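Local atomic coordinates of glycoside hydrolase family 81 (Clostridium thermocellum, PDB entry 6FOP), a protein that probably hydrolyses beta-1,3-glucans such as laminarin, as a family 81 glycoside hydrolase of a cellulosome-producing bacterium. Residues Tyr264-Arg269 and Cys532-Asp537; Glu474-Ala479 and Thr525-Ala530. One frame throughout, in Å; residues are numbered along the deposited sequence. Where two conformers were deposited one is given.

Contact 1: residues Tyr264-Arg269 and Cys532-Asp537; sequences YPHQWR and CNYWFD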
# COMPACT_ATOMS: atom_id res chain seq x y z
N TYR A 264 -2.37 14.04 3.27
CA TYR A 264 -2.96 13.72 1.98
C TYR A 264 -4.49 13.72 2.07
O TYR A 264 -5.06 13.54 3.17
CB TYR A 264 -2.53 12.35 1.57
CG TYR A 264 -1.07 12.13 1.23
CD1 TYR A 264 -0.48 12.75 0.13
CD2 TYR A 264 -0.27 11.29 2.00
CE1 TYR A 264 0.83 12.47 -0.23
CE2 TYR A 264 1.03 10.98 1.62
CZ TYR A 264 1.59 11.58 0.53
OH TYR A 264 2.87 11.21 0.18
N PRO A 265 -5.18 13.84 0.92
CA PRO A 265 -6.65 13.76 0.95
C PRO A 265 -7.24 12.54 1.65
O PRO A 265 -8.24 12.69 2.36
CB PRO A 265 -7.00 13.76 -0.54
CG PRO A 265 -5.92 14.60 -1.15
CD PRO A 265 -4.68 14.20 -0.41
N HIS A 266 -6.66 11.35 1.48
CA HIS A 266 -7.25 10.21 2.18
C HIS A 266 -7.18 10.33 3.70
O HIS A 266 -7.88 9.59 4.42
CB HIS A 266 -6.65 8.88 1.72
CG HIS A 266 -5.30 8.61 2.27
ND1 HIS A 266 -4.17 9.18 1.73
CD2 HIS A 266 -4.88 7.86 3.33
CE1 HIS A 266 -3.12 8.82 2.44
NE2 HIS A 266 -3.53 8.01 3.41
N GLN A 267 -6.32 11.22 4.21
CA GLN A 267 -6.21 11.49 5.64
C GLN A 267 -7.11 12.63 6.08
O GLN A 267 -7.72 12.56 7.14
CB GLN A 267 -4.77 11.83 6.02
CG GLN A 267 -3.80 10.66 5.80
CD GLN A 267 -2.35 11.05 5.81
OE1 GLN A 267 -2.00 12.12 5.34
NE2 GLN A 267 -1.50 10.19 6.31
N TRP A 268 -7.13 13.74 5.32
CA TRP A 268 -7.92 14.90 5.78
C TRP A 268 -9.38 14.86 5.42
O TRP A 268 -10.20 15.51 6.08
CB TRP A 268 -7.29 16.24 5.35
CG TRP A 268 -7.13 16.55 3.87
CD1 TRP A 268 -5.96 16.58 3.19
CD2 TRP A 268 -8.15 16.90 2.92
NE1 TRP A 268 -6.17 16.95 1.89
CE2 TRP A 268 -7.51 17.15 1.70
CE3 TRP A 268 -9.53 17.10 3.01
CZ2 TRP A 268 -8.22 17.51 0.54
CZ3 TRP A 268 -10.24 17.46 1.84
CH2 TRP A 268 -9.58 17.66 0.64
N ARG A 269 -9.75 14.11 4.38
CA ARG A 269 -11.14 14.17 3.90
C ARG A 269 -12.11 13.65 4.97
O ARG A 269 -11.95 12.54 5.48
CB ARG A 269 -11.32 13.41 2.61
CG ARG A 269 -12.65 13.71 1.92
CD ARG A 269 -12.95 12.71 0.84
NE ARG A 269 -11.89 12.64 -0.16
CZ ARG A 269 -11.67 13.57 -1.10
NH1 ARG A 269 -12.40 14.69 -1.15
NH2 ARG A 269 -10.70 13.38 -1.96
N CYS A 532 -9.76 4.59 -3.38
CA CYS A 532 -10.87 5.43 -3.76
C CYS A 532 -10.46 6.85 -4.19
O CYS A 532 -11.19 7.51 -4.91
CB CYS A 532 -11.91 5.46 -2.66
SG CYS A 532 -12.76 3.89 -2.44
N ASN A 533 -9.30 7.30 -3.71
CA ASN A 533 -8.73 8.56 -4.13
C ASN A 533 -7.78 8.48 -5.32
O ASN A 533 -8.03 9.13 -6.35
CB ASN A 533 -8.02 9.22 -2.93
CG ASN A 533 -9.01 9.76 -1.94
OD1 ASN A 533 -9.59 10.83 -2.16
ND2 ASN A 533 -9.22 9.05 -0.86
N TYR A 534 -6.70 7.72 -5.20
CA TYR A 534 -5.56 7.85 -6.13
C TYR A 534 -5.70 6.96 -7.36
O TYR A 534 -5.06 7.21 -8.36
CB TYR A 534 -4.21 7.64 -5.40
CG TYR A 534 -4.18 8.44 -4.11
CD1 TYR A 534 -4.37 9.82 -4.11
CD2 TYR A 534 -4.03 7.81 -2.90
CE1 TYR A 534 -4.44 10.54 -2.93
CE2 TYR A 534 -4.10 8.49 -1.71
CZ TYR A 534 -4.30 9.87 -1.71
OH TYR A 534 -4.38 10.56 -0.52
N TRP A 535 -6.52 5.92 -7.28
CA TRP A 535 -6.83 5.08 -8.45
C TRP A 535 -8.16 5.42 -9.11
O TRP A 535 -8.24 5.54 -10.33
CB TRP A 535 -6.79 3.58 -8.06
CG TRP A 535 -5.41 2.96 -8.01
CD1 TRP A 535 -4.83 2.24 -8.97
CD2 TRP A 535 -4.42 3.06 -6.94
NE1 TRP A 535 -3.58 1.82 -8.60
CE2 TRP A 535 -3.30 2.31 -7.35
CE3 TRP A 535 -4.40 3.66 -5.68
CZ2 TRP A 535 -2.17 2.14 -6.54
CZ3 TRP A 535 -3.27 3.50 -4.88
CH2 TRP A 535 -2.16 2.78 -5.33
N PHE A 536 -9.21 5.62 -8.31
CA PHE A 536 -10.54 5.86 -8.86
C PHE A 536 -11.04 7.30 -8.76
O PHE A 536 -12.03 7.64 -9.41
CB PHE A 536 -11.58 4.95 -8.18
CG PHE A 536 -11.33 3.48 -8.35
CD1 PHE A 536 -10.95 2.95 -9.57
CD2 PHE A 536 -11.51 2.59 -7.28
CE1 PHE A 536 -10.72 1.59 -9.73
CE2 PHE A 536 -11.31 1.21 -7.44
CZ PHE A 536 -10.89 0.72 -8.67
N ASP A 537 -10.37 8.13 -7.94
CA ASP A 537 -10.77 9.53 -7.70
C ASP A 537 -12.30 9.67 -7.62
O ASP A 537 -12.93 10.43 -8.37
CB ASP A 537 -10.18 10.47 -8.79
CG ASP A 537 -10.36 11.94 -8.48
OD1 ASP A 537 -10.62 12.30 -7.33
OD2 ASP A 537 -10.18 12.76 -9.43
O HOH W 1 -11.16 9.94 1.09
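His266 sets its CG between its own backbone N and carbonyl carbon (chi1 77°), which swings the imidazole toward the phenol of Tyr534. Tyr534 keeps CG beside its backbone N and reaches across with its hydroxyl. His266 ND1 and Tyr534 OH lie 2.6 Å apart in a nearly straight hydrogen bond (168°). Each ring meets the other's atom in its own plane, yet the two planes are almost perpendicular. Tyr534 OH is also packed against carbon, with Tyr264 CB at 3.3 Å and Pro265 CD at 3.7 Å.

Asn533 carries the second bridge. Its OD1 accepts from Arg269 NH2 at 2.8 Å, with guanidinium and amide nearly coplanar. A water takes a hydrogen bond from Asn533 ND2 at 2.9 Å and a weak one from Arg269 NE. Asn533 ND2 also bonds Glu529 O one turn back, and Arg269 NH1 forms a salt bridge with Asp541. These ties hold both planar groups in place.

This buried contact joins helix 265-268 of the strand-rich part, with Tyr264 at its N-cap after strand 260-263, to the last part of helix 514-534. Strand 295-301 flanks it, through Tyr300 OH on His266 O and Phe296 and Thr298 against Gln267.

Contact 2: residues Glu474-Ala479 and Thr525-Ala530; sequences EGHSWA and TTEVEA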
# COMPACT_ATOMS: atom_id res chain seq x y z
N GLU A 474 1.17 7.15 2.82
CA GLU A 474 0.42 7.21 1.57
C GLU A 474 -0.87 6.38 1.65
O GLU A 474 -1.75 6.58 0.82
CB GLU A 474 1.24 6.77 0.36
CG GLU A 474 2.35 7.75 -0.00
CD GLU A 474 2.64 7.90 -1.47
OE1 GLU A 474 1.83 7.49 -2.37
OE2 GLU A 474 3.70 8.53 -1.76
N GLY A 475 -0.93 5.44 2.59
CA GLY A 475 -2.10 4.60 2.77
C GLY A 475 -2.31 3.50 1.77
O GLY A 475 -3.42 2.99 1.65
N HIS A 476 -1.26 3.14 1.02
CA HIS A 476 -1.36 2.08 0.06
C HIS A 476 -0.03 1.35 -0.01
O HIS A 476 0.97 1.82 0.59
CB HIS A 476 -1.75 2.60 -1.33
CG HIS A 476 -0.71 3.48 -1.95
ND1 HIS A 476 0.39 2.97 -2.60
CD2 HIS A 476 -0.56 4.82 -1.91
CE1 HIS A 476 1.19 3.98 -2.93
NE2 HIS A 476 0.62 5.10 -2.55
N SER A 477 0.04 0.30 -0.79
CA SER A 477 1.21 -0.49 -0.96
C SER A 477 2.07 -0.11 -2.15
O SER A 477 1.63 0.63 -3.05
CB SER A 477 0.82 -1.96 -0.98
OG SER A 477 0.15 -2.32 0.21
N TRP A 478 3.29 -0.63 -2.14
CA TRP A 478 4.26 -0.40 -3.18
C TRP A 478 4.82 -1.72 -3.70
O TRP A 478 5.14 -2.64 -2.92
CB TRP A 478 5.43 0.42 -2.67
CG TRP A 478 5.15 1.86 -2.32
CD1 TRP A 478 5.33 2.43 -1.09
CD2 TRP A 478 4.76 2.92 -3.19
NE1 TRP A 478 5.05 3.77 -1.13
CE2 TRP A 478 4.71 4.10 -2.40
CE3 TRP A 478 4.40 3.01 -4.53
CZ2 TRP A 478 4.41 5.34 -2.93
CZ3 TRP A 478 4.10 4.24 -5.07
CH2 TRP A 478 4.08 5.39 -4.25
N ALA A 479 4.92 -1.80 -5.02
CA ALA A 479 5.34 -3.02 -5.70
C ALA A 479 6.84 -3.20 -5.82
O ALA A 479 7.33 -4.32 -5.70
CB ALA A 479 4.70 -3.11 -7.06
N THR A 525 -8.71 -1.64 5.23
CA THR A 525 -9.53 -0.44 5.29
C THR A 525 -8.77 0.77 4.75
O THR A 525 -9.30 1.57 3.98
CB THR A 525 -10.01 -0.22 6.73
OG1 THR A 525 -10.70 -1.42 7.20
CG2 THR A 525 -10.95 0.94 6.82
N THR A 526 -7.49 0.87 5.14
CA THR A 526 -6.72 2.03 4.71
C THR A 526 -6.43 1.96 3.20
O THR A 526 -6.63 2.96 2.50
CB THR A 526 -5.42 2.13 5.50
OG1 THR A 526 -5.70 2.16 6.91
CG2 THR A 526 -4.69 3.42 5.11
N GLU A 527 -5.99 0.80 2.68
CA GLU A 527 -5.75 0.71 1.25
C GLU A 527 -6.98 1.03 0.43
O GLU A 527 -6.90 1.73 -0.58
CB GLU A 527 -5.11 -0.63 0.88
CG GLU A 527 -4.53 -0.62 -0.53
CD GLU A 527 -3.05 -0.97 -0.66
OE1 GLU A 527 -2.45 -1.53 0.31
OE2 GLU A 527 -2.47 -0.64 -1.72
N VAL A 528 -8.14 0.56 0.89
CA VAL A 528 -9.37 0.86 0.17
C VAL A 528 -9.60 2.39 0.13
O VAL A 528 -9.97 2.94 -0.91
CB VAL A 528 -10.57 0.14 0.83
CG1 VAL A 528 -11.89 0.72 0.32
CG2 VAL A 528 -10.50 -1.37 0.51
N GLU A 529 -9.37 3.05 1.26
CA GLU A 529 -9.55 4.52 1.30
C GLU A 529 -8.60 5.22 0.32
O GLU A 529 -9.01 6.14 -0.42
CB GLU A 529 -9.32 5.06 2.70
CG GLU A 529 -10.38 4.67 3.69
CD GLU A 529 -11.71 5.39 3.50
OE1 GLU A 529 -11.74 6.53 2.98
OE2 GLU A 529 -12.73 4.82 3.92
N ALA A 530 -7.34 4.77 0.27
CA ALA A 530 -6.38 5.33 -0.68
C ALA A 530 -6.79 5.05 -2.14
O ALA A 530 -6.72 5.93 -3.00
CB ALA A 530 -4.97 4.82 -0.40
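Gly475 O is pressed against the side of a helix, 3.3 Å from Thr526 O. Both are acceptors, so no hydrogen bond joins them. The nearby partners of Gly475 O are carbons instead. Glu527 CA lies 3.3 Å from it in a CA-H...O contact with an angle of 151° at the hydrogen, and Ala530 CB comes to 3.2 Å. With no side chain at Gly475, its backbone packs directly on Thr526 CG2 and Ala530 CB. Its phi is positive (76°), as is usual for the first residue of a G1 bulge.

Glu527 makes the polar link. Its CG is anti to the backbone N (chi1 -166°), and a bend at chi2 brings the carboxylate past His476 CB to Ser477. OE1 of Glu527 accepts from Ser477 OG at 2.7 Å on its syn lone pair. OE2 of Glu527 accepts from Ser477 N at 2.8 Å, and this donor sits above the carboxylate plane.

Gly475 and His476 both face Asp471, a G1 beta bulge in the small hairpin of strands 470-471 and 476-477. The contact therefore docks a bulged hairpin onto helix 514-534 in the family 81 C-terminal domain. Trp501 of helix 494-511 donates to Glu527 OE1, and Gln491 donates to Glu527 OE2. With Ser477 this gives four bonds on one buried carboxylate.

The imidazole of His476 turns away from the helix, while its CB still touches Glu527 OE2. His476 NE2 donates to Glu474 OE1 at 2.7 Å and His476 ND1 to Ser477 O, which fixes the ring's rotation. Its CE1 lies over one face of Trp478, and Trp535 meets the ring edge-to-face. Glu474 in turn forms salt bridges with Lys129 and Arg285.

In the fold
The centres of contacts 1 and 2 are 10 Å apart, and both use helix 514-534. Contact 2 takes residues 525-530; contact 1 takes the last turn and the residues after it. Along the chain the order is 264-269, 474-479, 525-530, 532-537, so contact 2 falls wholly between the two segments of contact 1. The two also touch: His266 CE1 is 3.1 Å from Glu474 O, and His266 NE2 is 3.7 Å from Gly475 CA. The hairpin is internal to the C-terminal domain, which belongs to the six-hairpin glycosidase clan, consistent with an (alpha/alpha)6 barrel. Segment 264-269 comes from the strand-rich earlier part. Helix 514-534 is thus one place where the two parts meet in the interior.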